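Local coordinates for uncharacterized protein (Acinetobacter baumannii, PDB 4PAR), which cleaves DNA that contains 5-hydroxymethylcytosine, as a restriction endonuclease combining a VSR-like nuclease domain with an SRA-like domain, at residues Thr41-Val50 with Thr60-His70; Met107-Ile115 with Val275-Arg286. The protein carries 3 engineered substitutions. All coordinates share one frame; numbering follows the deposited sequence.

Contact 1 (Thr41-Val50 with Thr60-His70)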
loop_
_atom_site.group_PDB
_atom_site.type_symbol
_atom_site.label_atom_id
_atom_site.label_comp_id
_atom_site.label_asym_id
_atom_site.label_seq_id
_atom_site.Cartn_x
_atom_site.Cartn_y
_atom_site.Cartn_z
ATOM N N THR F 41 -4.150 -22.990 26.552
ATOM C CA THR F 41 -2.844 -22.957 27.195
ATOM C C THR F 41 -1.787 -23.291 26.140
ATOM O O THR F 41 -0.589 -23.116 26.364
ATOM C CB THR F 41 -2.743 -23.941 28.376
ATOM O OG1 THR F 41 -2.868 -25.286 27.897
ATOM C CG2 THR F 41 -3.836 -23.663 29.397
ATOM N N LEU F 42 -2.254 -23.767 24.989
ATOM C CA LEU F 42 -1.395 -24.078 23.853
ATOM C C LEU F 42 -1.349 -22.929 22.853
ATOM O O LEU F 42 -2.340 -22.636 22.194
ATOM C CB LEU F 42 -1.882 -25.343 23.148
ATOM C CG LEU F 42 -1.254 -26.681 23.533
ATOM C CD1 LEU F 42 -1.211 -26.861 25.041
ATOM C CD2 LEU F 42 -2.037 -27.806 22.882
ATOM N N LYS F 43 -0.195 -22.284 22.731
ATOM C CA LYS F 43 -0.038 -21.237 21.732
ATOM C C LYS F 43 0.033 -21.886 20.362
ATOM O O LYS F 43 0.563 -22.989 20.224
ATOM C CB LYS F 43 1.212 -20.393 22.003
ATOM C CG LYS F 43 1.398 -19.227 21.042
ATOM C CD LYS F 43 2.592 -18.360 21.417
ATOM C CE LYS F 43 2.801 -17.243 20.402
ATOM N NZ LYS F 43 3.946 -16.354 20.752
ATOM N N PHE F 44 -0.519 -21.219 19.353
ATOM C CA PHE F 44 -0.445 -21.736 17.990
ATOM C C PHE F 44 -0.226 -20.616 16.979
ATOM O O PHE F 44 -0.569 -19.457 17.230
ATOM C CB PHE F 44 -1.704 -22.533 17.639
ATOM C CG PHE F 44 -2.957 -21.703 17.572
ATOM C CD1 PHE F 44 -3.311 -21.046 16.404
ATOM C CD2 PHE F 44 -3.788 -21.601 18.665
ATOM C CE1 PHE F 44 -4.452 -20.293 16.341
ATOM C CE2 PHE F 44 -4.935 -20.844 18.604
ATOM C CZ PHE F 44 -5.267 -20.191 17.442
ATOM N N VAL F 45 0.360 -20.971 15.839
ATOM C CA VAL F 45 0.633 -20.011 14.773
ATOM C C VAL F 45 0.205 -20.609 13.434
ATOM O O VAL F 45 0.475 -21.779 13.158
ATOM C CB VAL F 45 2.138 -19.630 14.706
ATOM C CG1 VAL F 45 2.363 -18.482 13.736
ATOM C CG2 VAL F 45 2.671 -19.276 16.075
ATOM N N THR F 46 -0.465 -19.816 12.605
ATOM C CA THR F 46 -0.822 -20.261 11.258
ATOM C C THR F 46 0.102 -19.657 10.210
ATOM O O THR F 46 0.522 -18.508 10.332
ATOM C CB THR F 46 -2.272 -19.898 10.885
ATOM O OG1 THR F 46 -2.469 -18.487 11.037
ATOM C CG2 THR F 46 -3.266 -20.661 11.753
ATOM N N GLN F 47 0.401 -20.440 9.180
ATOM C CA GLN F 47 1.258 -20.000 8.087
ATOM C C GLN F 47 2.638 -19.619 8.602
ATOM O O GLN F 47 3.184 -18.573 8.252
ATOM C CB GLN F 47 0.618 -18.836 7.339
ATOM C CG GLN F 47 -0.738 -19.177 6.787
ATOM C CD GLN F 47 -1.297 -18.086 5.921
ATOM O OE1 GLN F 47 -0.639 -17.074 5.678
ATOM N NE2 GLN F 47 -2.523 -18.280 5.441
ATOM N N GLN F 48 3.195 -20.487 9.438
ATOM C CA GLN F 48 4.511 -20.252 10.006
ATOM C C GLN F 48 5.571 -20.526 8.965
ATOM O O GLN F 48 5.630 -21.629 8.416
ATOM C CB GLN F 48 4.741 -21.132 11.235
ATOM C CG GLN F 48 6.151 -21.071 11.780
ATOM C CD GLN F 48 6.520 -19.702 12.302
ATOM O OE1 GLN F 48 5.853 -19.157 13.179
ATOM N NE2 GLN F 48 7.590 -19.133 11.761
ATOM N N PHE F 49 6.396 -19.516 8.686
ATOM C CA PHE F 49 7.531 -19.677 7.776
ATOM C C PHE F 49 8.617 -20.553 8.391
ATOM O O PHE F 49 9.004 -20.350 9.541
ATOM C CB PHE F 49 8.128 -18.321 7.407
ATOM C CG PHE F 49 7.279 -17.512 6.476
ATOM C CD1 PHE F 49 7.282 -17.772 5.116
ATOM C CD2 PHE F 49 6.496 -16.475 6.955
ATOM C CE1 PHE F 49 6.512 -17.022 4.251
ATOM C CE2 PHE F 49 5.722 -15.719 6.097
ATOM C CZ PHE F 49 5.731 -15.993 4.743
ATOM N N VAL F 50 9.107 -21.527 7.628
ATOM C CA VAL F 50 10.197 -22.387 8.093
ATOM C C VAL F 50 11.319 -22.486 7.068
ATOM O O VAL F 50 11.119 -22.203 5.891
ATOM C CB VAL F 50 9.702 -23.794 8.415
ATOM C CG1 VAL F 50 8.604 -23.728 9.458
ATOM C CG2 VAL F 50 9.201 -24.470 7.156
ATOM N N THR F 60 4.225 -23.818 7.028
ATOM C CA THR F 60 3.289 -24.806 7.535
ATOM C C THR F 60 1.997 -24.133 7.972
ATOM O O THR F 60 2.003 -22.997 8.449
ATOM C CB THR F 60 3.889 -25.606 8.700
ATOM O OG1 THR F 60 4.435 -24.704 9.667
ATOM C CG2 THR F 60 4.991 -26.493 8.194
ATOM N N ASP F 61 0.892 -24.851 7.805
ATOM C CA ASP F 61 -0.440 -24.290 8.001
ATOM C C ASP F 61 -0.782 -24.068 9.469
ATOM O O ASP F 61 -1.347 -23.034 9.824
ATOM C CB ASP F 61 -1.485 -25.200 7.349
ATOM C CG ASP F 61 -1.321 -25.284 5.843
ATOM O OD1 ASP F 61 -1.176 -24.216 5.200
ATOM O OD2 ASP F 61 -1.320 -26.416 5.307
ATOM N N LEU F 62 -0.452 -25.033 10.321
ATOM C CA LEU F 62 -0.650 -24.838 11.756
ATOM C C LEU F 62 0.613 -25.216 12.545
ATOM O O LEU F 62 1.249 -26.218 12.249
ATOM C CB LEU F 62 -1.858 -25.643 12.240
ATOM C CG LEU F 62 -2.247 -25.477 13.709
ATOM C CD1 LEU F 62 -2.688 -24.058 13.982
ATOM C CD2 LEU F 62 -3.336 -26.456 14.092
ATOM N N TYR F 63 0.983 -24.404 13.536
ATOM C CA TYR F 63 2.222 -24.628 14.294
ATOM C C TYR F 63 2.079 -24.394 15.797
ATOM O O TYR F 63 1.692 -23.312 16.231
ATOM C CB TYR F 63 3.330 -23.729 13.745
ATOM C CG TYR F 63 4.610 -23.708 14.557
ATOM C CD1 TYR F 63 5.167 -24.875 15.066
ATOM C CD2 TYR F 63 5.277 -22.515 14.790
ATOM C CE1 TYR F 63 6.342 -24.849 15.793
ATOM C CE2 TYR F 63 6.450 -22.480 15.516
ATOM C CZ TYR F 63 6.982 -23.646 16.013
ATOM O OH TYR F 63 8.156 -23.601 16.737
ATOM N N PHE F 64 2.406 -25.415 16.584
ATOM C CA PHE F 64 2.483 -25.290 18.035
ATOM C C PHE F 64 3.946 -25.268 18.469
ATOM O O PHE F 64 4.629 -26.300 18.422
ATOM C CB PHE F 64 1.748 -26.437 18.726
ATOM C CG PHE F 64 0.309 -26.561 18.331
ATOM C CD1 PHE F 64 -0.668 -25.824 18.980
ATOM C CD2 PHE F 64 -0.071 -27.427 17.322
ATOM C CE1 PHE F 64 -1.996 -25.945 18.619
ATOM C CE2 PHE F 64 -1.393 -27.550 16.957
ATOM C CZ PHE F 64 -2.357 -26.809 17.607
ATOM N N PRO F 65 4.430 -24.088 18.885
ATOM C CA PRO F 65 5.820 -23.826 19.267
ATOM C C PRO F 65 6.242 -24.541 20.537
ATOM O O PRO F 65 7.379 -24.995 20.632
ATOM C CB PRO F 65 5.844 -22.309 19.482
ATOM C CG PRO F 65 4.672 -21.797 18.725
ATOM C CD PRO F 65 3.632 -22.853 18.876
ATOM N N GLN F 66 5.335 -24.629 21.502
ATOM C CA GLN F 66 5.657 -25.238 22.784
ATOM C C GLN F 66 5.893 -26.730 22.632
ATOM O O GLN F 66 6.710 -27.310 23.343
ATOM C CB GLN F 66 4.536 -24.990 23.788
ATOM C CG GLN F 66 4.154 -23.535 23.921
ATOM C CD GLN F 66 2.985 -23.335 24.850
ATOM O OE1 GLN F 66 2.644 -22.207 25.197
ATOM N NE2 GLN F 66 2.358 -24.430 25.259
ATOM N N LEU F 67 5.154 -27.347 21.716
ATOM C CA LEU F 67 5.261 -28.783 21.483
ATOM C C LEU F 67 6.161 -29.125 20.291
ATOM O O LEU F 67 6.446 -30.296 20.039
ATOM C CB LEU F 67 3.870 -29.389 21.259
ATOM C CG LEU F 67 2.868 -29.504 22.413
ATOM C CD1 LEU F 67 2.417 -28.150 22.941
ATOM C CD2 LEU F 67 1.662 -30.316 21.964
ATOM N N GLY F 68 6.621 -28.102 19.576
ATOM C CA GLY F 68 7.368 -28.309 18.349
ATOM C C GLY F 68 6.610 -29.171 17.354
ATOM O O GLY F 68 7.172 -30.089 16.766
ATOM N N ILE F 69 5.327 -28.881 17.164
ATOM C CA ILE F 69 4.506 -29.696 16.270
ATOM C C ILE F 69 3.904 -28.899 15.125
ATOM O O ILE F 69 3.322 -27.838 15.336
ATOM C CB ILE F 69 3.355 -30.377 17.026
ATOM C CG1 ILE F 69 3.906 -31.408 18.010
ATOM C CG2 ILE F 69 2.397 -31.031 16.051
ATOM C CD1 ILE F 69 2.862 -32.348 18.545
ATOM N N HIS F 70 4.031 -29.418 13.909
ATOM C CA HIS F 70 3.414 -28.775 12.766
ATOM C C HIS F 70 2.325 -29.640 12.172
ATOM O O HIS F 70 2.310 -30.860 12.335
ATOM C CB HIS F 70 4.435 -28.454 11.686
ATOM C CG HIS F 70 5.472 -27.465 12.106
ATOM N ND1 HIS F 70 5.423 -26.141 11.737
ATOM C CD2 HIS F 70 6.598 -27.614 12.845
ATOM C CE1 HIS F 70 6.474 -25.510 12.234
ATOM N NE2 HIS F 70 7.198 -26.379 12.914
#
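With chi1 at 173° and 172°, Gln48 and Tyr63 each set CG anti to the backbone N; both stand on the same face of an antiparallel beta hairpin in the PD-(D/E)XK-type nuclease domain, and these torsions turn the two side chains against each other. The anti chi1 lays Gln48 CG 3.5 Å from Tyr63 CD2; the bend at chi2 then turns the amide steeply against the ring. Val45 adds its CB to the same ring. On the face that carries Leu62, its CD1 meets Phe44 CD1; Phe44 CB also lies 3.6 Å from Phe64 CE1. Helix 26-37 covers Leu62, and helix 136-159 reaches Phe64.

The backbones of Val45 and Tyr63 bond in both directions, with Val45 N to Tyr63 O and Tyr63 N to Val45 O each 2.7 Å. Further along, Gln47 and Gln48 both oppose Thr60 in a G1 beta bulge, where the chain turns a corner. Gln48 N and O both bond to Thr60 there, while Gln47 N approaches Asp61 O from above the carbonyl plane. The amide of Gln48 is held in turn by its own strand: NE2 donates almost straight to Phe49 O at 2.9 Å, with the acceptor in the amide plane.

Contact 2 (Met107-Ile115 with Val275-Arg286); sequences MREEDIISI and VKDNLSSRAMYR. With nucleotides of chain C.
Glu110 with Lys276 and Asp111 with Arg286 form two salt bridges that, with one backbone hydrogen bond, join Met107-Ile115 of the nuclease domain to the hairpin Val275-Arg286 of the SRA-like domain, making this a junction between the two domains. In the first, the side chains run side by side in the same direction. Glu110 bends at chi2 (-63°), which lays its carboxylate beside the end of the extended lysine, and OE2 receives Lys276 NZ at 2.7 Å on its syn lone pair. The second is weaker: Arg286 NE reaches Asp111 OD1 at 3.0 Å through a bent bond, although the carboxylate and guanidinium planes are only 12° apart. Asn188 takes NH1 of the same guanidinium.

The backbone bond is nearly straight, from Lys276 N to Glu109 O at 3.1 Å, and ties the strand to the type I turn Met107-Glu110.

Aliphatic groups pack against the charged ones. Both methyls of Val275 lie against the Asp111 carboxylate, CG2 being 3.5 Å from OD1, while Ile113 CG2 sits over the centre of one guanidinium face of Arg286.

Arg282, at the end of the turn, and Tyr285, on the strand beside Arg286, face two successive phosphates of the DNA. Tyr285 OH donates to OP2 of DA7 of chain C at 3.0 Å; Arg282 lies at the phosphate of DT8 of chain C, its exact geometry doubtful.

Around the junction, strand 45-51 flanks Ile113 and Ile115, strand 190-191 packs on Met284 and Arg286, and helix 7-16 receives Leu279 from the hairpin's turn.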
loop_
_atom_site.group_PDB
_atom_site.type_symbol
_atom_site.label_atom_id
_atom_site.label_comp_id
_atom_site.label_asym_id
_atom_site.label_seq_id
_atom_site.Cartn_x
_atom_site.Cartn_y
_atom_site.Cartn_z
ATOM N N MET F 107 11.047 -12.323 0.894
ATOM C CA MET F 107 10.484 -12.568 2.216
ATOM C C MET F 107 11.529 -12.727 3.325
ATOM O O MET F 107 11.198 -13.171 4.420
ATOM C CB MET F 107 9.563 -13.781 2.159
ATOM C CG MET F 107 8.435 -13.563 1.164
ATOM S SD MET F 107 7.101 -14.766 1.197
ATOM C CE MET F 107 6.219 -14.285 -0.289
ATOM N N ARG F 108 12.789 -12.421 3.020
ATOM C CA ARG F 108 13.879 -12.524 3.997
ATOM C C ARG F 108 13.553 -11.922 5.367
ATOM O O ARG F 108 13.912 -12.486 6.403
ATOM C CB ARG F 108 15.139 -11.838 3.465
ATOM C CG ARG F 108 15.621 -12.324 2.121
ATOM C CD ARG F 108 16.929 -11.647 1.750
ATOM N NE ARG F 108 16.838 -10.193 1.841
ATOM C CZ ARG F 108 16.630 -9.392 0.802
ATOM N NH1 ARG F 108 16.495 -9.906 -0.413
ATOM N NH2 ARG F 108 16.563 -8.078 0.976
ATOM N N GLU F 109 12.877 -10.776 5.364
ATOM C CA GLU F 109 12.588 -10.046 6.597
ATOM C C GLU F 109 11.655 -10.815 7.536
ATOM O O GLU F 109 11.585 -10.523 8.728
ATOM C CB GLU F 109 11.978 -8.680 6.270
ATOM C CG GLU F 109 12.837 -7.804 5.364
ATOM C CD GLU F 109 12.272 -6.401 5.186
ATOM O OE1 GLU F 109 11.131 -6.150 5.631
ATOM O OE2 GLU F 109 12.971 -5.544 4.603
ATOM N N GLU F 110 10.955 -11.807 6.992
ATOM C CA GLU F 110 9.954 -12.562 7.742
ATOM C C GLU F 110 10.583 -13.401 8.839
ATOM O O GLU F 110 11.792 -13.624 8.840
ATOM C CB GLU F 110 9.135 -13.460 6.811
ATOM C CG GLU F 110 8.290 -12.710 5.793
ATOM C CD GLU F 110 7.222 -11.841 6.435
ATOM O OE1 GLU F 110 6.870 -12.092 7.611
ATOM O OE2 GLU F 110 6.737 -10.906 5.759
ATOM N N ASP F 111 9.761 -13.868 9.772
ATOM C CA ASP F 111 10.275 -14.620 10.904
ATOM C C ASP F 111 10.337 -16.076 10.508
ATOM O O ASP F 111 9.328 -16.782 10.482
ATOM C CB ASP F 111 9.373 -14.443 12.132
ATOM C CG ASP F 111 9.812 -15.293 13.311
ATOM O OD1 ASP F 111 11.027 -15.330 13.603
ATOM O OD2 ASP F 111 8.943 -15.926 13.946
ATOM N N ILE F 112 11.557 -16.535 10.277
ATOM C CA ILE F 112 11.787 -17.840 9.700
ATOM C C ILE F 112 12.544 -18.671 10.706
ATOM O O ILE F 112 13.616 -18.281 11.162
ATOM C CB ILE F 112 12.562 -17.730 8.383
ATOM C CG1 ILE F 112 11.876 -16.711 7.469
ATOM C CG2 ILE F 112 12.676 -19.091 7.721
ATOM C CD1 ILE F 112 12.515 -16.537 6.117
ATOM N N ILE F 113 11.984 -19.811 11.069
ATOM C CA ILE F 113 12.568 -20.591 12.141
ATOM C C ILE F 113 13.145 -21.909 11.650
ATOM O O ILE F 113 13.028 -22.263 10.475
ATOM C CB ILE F 113 11.536 -20.880 13.235
ATOM C CG1 ILE F 113 10.443 -21.804 12.701
ATOM C CG2 ILE F 113 10.939 -19.583 13.756
ATOM C CD1 ILE F 113 9.522 -22.309 13.771
ATOM N N SER F 114 13.761 -22.636 12.572
ATOM C CA SER F 114 14.374 -23.906 12.248
ATOM C C SER F 114 13.432 -25.007 12.671
ATOM O O SER F 114 12.917 -24.979 13.789
ATOM C CB SER F 114 15.728 -24.054 12.943
ATOM O OG SER F 114 16.204 -25.381 12.823
ATOM N N ILE F 115 13.192 -25.962 11.777
ATOM C CA ILE F 115 12.269 -27.056 12.062
ATOM C C ILE F 115 12.976 -28.303 12.558
ATOM O O ILE F 115 12.344 -29.350 12.728
ATOM C CB ILE F 115 11.425 -27.425 10.834
ATOM C CG1 ILE F 115 12.244 -27.294 9.550
ATOM C CG2 ILE F 115 10.217 -26.539 10.765
ATOM C CD1 ILE F 115 13.057 -28.522 9.212
ATOM N N VAL F 275 13.046 -9.724 13.296
ATOM C CA VAL F 275 12.081 -10.398 12.445
ATOM C C VAL F 275 10.752 -9.668 12.480
ATOM O O VAL F 275 10.346 -9.144 13.515
ATOM C CB VAL F 275 11.869 -11.869 12.869
ATOM C CG1 VAL F 275 13.135 -12.680 12.649
ATOM C CG2 VAL F 275 11.428 -11.952 14.322
ATOM N N LYS F 276 10.087 -9.621 11.335
ATOM C CA LYS F 276 8.757 -9.041 11.246
ATOM C C LYS F 276 7.766 -9.916 12.025
ATOM O O LYS F 276 7.863 -11.141 12.001
ATOM C CB LYS F 276 8.353 -8.900 9.775
ATOM C CG LYS F 276 6.882 -8.636 9.531
ATOM C CD LYS F 276 6.578 -8.591 8.039
ATOM C CE LYS F 276 5.124 -8.946 7.762
ATOM N NZ LYS F 276 4.826 -9.013 6.304
ATOM N N ASP F 277 6.838 -9.291 12.745
ATOM C CA ASP F 277 5.829 -10.040 13.493
ATOM C C ASP F 277 4.878 -10.753 12.531
ATOM O O ASP F 277 4.427 -10.157 11.552
ATOM C CB ASP F 277 5.054 -9.106 14.428
ATOM C CG ASP F 277 4.116 -9.852 15.365
ATOM O OD1 ASP F 277 4.313 -11.071 15.565
ATOM O OD2 ASP F 277 3.187 -9.216 15.910
ATOM N N ASN F 278 4.577 -12.023 12.806
ATOM C CA ASN F 278 3.718 -12.813 11.922
ATOM C C ASN F 278 2.342 -12.159 11.755
ATOM O O ASN F 278 1.689 -12.301 10.720
ATOM C CB ASN F 278 3.579 -14.258 12.432
ATOM C CG ASN F 278 2.834 -14.359 13.751
ATOM O OD1 ASN F 278 1.656 -14.020 13.843
ATOM N ND2 ASN F 278 3.510 -14.867 14.773
ATOM N N LEU F 279 1.912 -11.437 12.782
ATOM C CA LEU F 279 0.755 -10.563 12.673
ATOM C C LEU F 279 1.201 -9.113 12.737
ATOM O O LEU F 279 2.149 -8.781 13.443
ATOM C CB LEU F 279 -0.253 -10.844 13.784
ATOM C CG LEU F 279 -1.089 -12.116 13.681
ATOM C CD1 LEU F 279 -1.889 -12.309 14.954
ATOM C CD2 LEU F 279 -2.009 -12.058 12.467
ATOM N N SER F 280 0.528 -8.253 11.989
ATOM C CA SER F 280 0.716 -6.806 12.107
ATOM C C SER F 280 2.130 -6.298 11.806
ATOM O O SER F 280 2.513 -5.236 12.297
ATOM C CB SER F 280 0.318 -6.335 13.514
ATOM O OG SER F 280 -1.088 -6.386 13.699
ATOM N N SER F 281 2.908 -7.075 11.054
ATOM C CA SER F 281 4.005 -6.551 10.231
ATOM C C SER F 281 4.889 -5.458 10.855
ATOM O O SER F 281 5.268 -4.500 10.175
ATOM C CB SER F 281 3.434 -6.024 8.911
ATOM O OG SER F 281 4.467 -5.576 8.050
ATOM N N ARG F 282 5.218 -5.592 12.134
ATOM C CA ARG F 282 6.135 -4.652 12.767
ATOM C C ARG F 282 7.365 -5.432 13.210
ATOM O O ARG F 282 7.315 -6.658 13.312
ATOM C CB ARG F 282 5.472 -3.926 13.946
ATOM C CG ARG F 282 5.204 -4.797 15.165
ATOM C CD ARG F 282 4.448 -4.049 16.268
ATOM N NE ARG F 282 5.162 -2.873 16.767
ATOM C CZ ARG F 282 6.237 -2.918 17.553
ATOM N NH1 ARG F 282 6.751 -4.083 17.924
ATOM N NH2 ARG F 282 6.809 -1.791 17.960
ATOM N N ALA F 283 8.476 -4.736 13.437
ATOM C CA ALA F 283 9.728 -5.411 13.780
ATOM C C ALA F 283 9.711 -5.990 15.194
ATOM O O ALA F 283 9.205 -5.367 16.129
ATOM C CB ALA F 283 10.899 -4.462 13.614
ATOM N N MET F 284 10.257 -7.195 15.330
ATOM C CA MET F 284 10.384 -7.878 16.617
ATOM C C MET F 284 11.736 -8.589 16.711
ATOM O O MET F 284 12.448 -8.731 15.713
ATOM C CB MET F 284 9.245 -8.882 16.825
ATOM C CG MET F 284 7.868 -8.256 16.946
ATOM S SD MET F 284 6.654 -9.415 17.607
ATOM C CE MET F 284 7.184 -9.519 19.312
ATOM N N TYR F 285 12.096 -9.036 17.911
ATOM C CA TYR F 285 13.431 -9.583 18.121
ATOM C C TYR F 285 13.393 -10.959 18.785
ATOM O O TYR F 285 12.978 -11.107 19.939
ATOM C CB TYR F 285 14.274 -8.574 18.919
ATOM C CG TYR F 285 14.481 -7.311 18.110
ATOM C CD1 TYR F 285 13.529 -6.300 18.111
ATOM C CD2 TYR F 285 15.589 -7.162 17.287
ATOM C CE1 TYR F 285 13.686 -5.169 17.342
ATOM C CE2 TYR F 285 15.760 -6.026 16.517
ATOM C CZ TYR F 285 14.804 -5.033 16.547
ATOM O OH TYR F 285 14.962 -3.898 15.783
ATOM N N ARG F 286 13.835 -11.962 18.027
ATOM C CA ARG F 286 13.737 -13.364 18.429
ATOM C C ARG F 286 15.076 -13.920 18.885
ATOM O O ARG F 286 16.084 -13.792 18.193
ATOM C CB ARG F 286 13.197 -14.216 17.277
ATOM C CG ARG F 286 13.465 -15.707 17.435
ATOM C CD ARG F 286 12.898 -16.520 16.276
ATOM N NE ARG F 286 11.442 -16.595 16.332
ATOM C CZ ARG F 286 10.773 -17.443 17.104
ATOM N NH1 ARG F 286 11.427 -18.291 17.885
ATOM N NH2 ARG F 286 9.451 -17.440 17.098
ATOM P P DA C 7 13.178 -1.033 16.785
ATOM O OP1 DA C 7 13.173 -1.851 18.019
ATOM O OP2 DA C 7 12.981 -1.681 15.469
ATOM O "O5'" DA C 7 12.100 0.137 16.937
ATOM C "C5'" DA C 7 12.039 0.885 18.133
ATOM C "C4'" DA C 7 11.045 2.024 18.012
ATOM O "O4'" DA C 7 11.503 2.970 17.017
ATOM C "C3'" DA C 7 9.632 1.616 17.604
ATOM O "O3'" DA C 7 8.698 2.201 18.504
ATOM C "C2'" DA C 7 9.484 2.175 16.184
ATOM C "C1'" DA C 7 10.419 3.371 16.218
ATOM N N9 DA C 7 10.946 3.758 14.909
ATOM C C8 DA C 7 11.686 2.982 14.064
ATOM N N7 DA C 7 12.046 3.591 12.960
ATOM C C5 DA C 7 11.513 4.861 13.088
ATOM C C6 DA C 7 11.543 5.989 12.245
ATOM N N6 DA C 7 12.164 6.003 11.063
ATOM N N1 DA C 7 10.911 7.105 12.667
ATOM C C2 DA C 7 10.293 7.082 13.857
ATOM N N3 DA C 7 10.195 6.082 14.736
ATOM C C4 DA C 7 10.834 4.987 14.287
ATOM P P DT C 8 7.148 1.777 18.472
ATOM O OP1 DT C 8 6.678 1.684 19.873
ATOM O OP2 DT C 8 7.008 0.612 17.571
ATOM O "O5'" DT C 8 6.437 3.021 17.769
ATOM C "C5'" DT C 8 6.815 4.340 18.125
ATOM C "C4'" DT C 8 6.421 5.328 17.044
ATOM O "O4'" DT C 8 7.304 5.201 15.906
ATOM C "C3'" DT C 8 5.000 5.153 16.486
ATOM O "O3'" DT C 8 4.185 6.253 16.872
ATOM C "C2'" DT C 8 5.191 5.100 14.959
ATOM C "C1'" DT C 8 6.597 5.653 14.786
ATOM N N1 DT C 8 7.284 5.191 13.540
ATOM C C2 DT C 8 7.435 6.076 12.501
ATOM O O2 DT C 8 7.041 7.228 12.545
ATOM N N3 DT C 8 8.072 5.568 11.402
ATOM C C4 DT C 8 8.559 4.288 11.238
ATOM O O4 DT C 8 9.122 3.931 10.208
ATOM C C5 DT C 8 8.365 3.403 12.364
ATOM C C7 DT C 8 8.852 1.988 12.303
ATOM C C6 DT C 8 7.741 3.893 13.449
#

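Overall arrangement
The centres of contacts 1 and 2 are about 14 Å apart, and the contacts follow one another along the chain: contact 1 is complete before contact 2 begins. They share the five-stranded mixed sheet of the nuclease domain, in which strand 113-114 lies at one edge beside strand 45-51. Contact 1 joins strands within that sheet, whereas contact 2 reaches from its edge to the DNA-binding hairpin of the SRA-like domain, 160 residues later. They touch directly, with Val50 CG1 3.5 Å from Ile115 CG2 and Tyr63 OH meeting Ile113 CD1. The nuclease sheet thus adjoins, through its edge strand, the hairpin of the SRA-like domain that meets the DNA backbone.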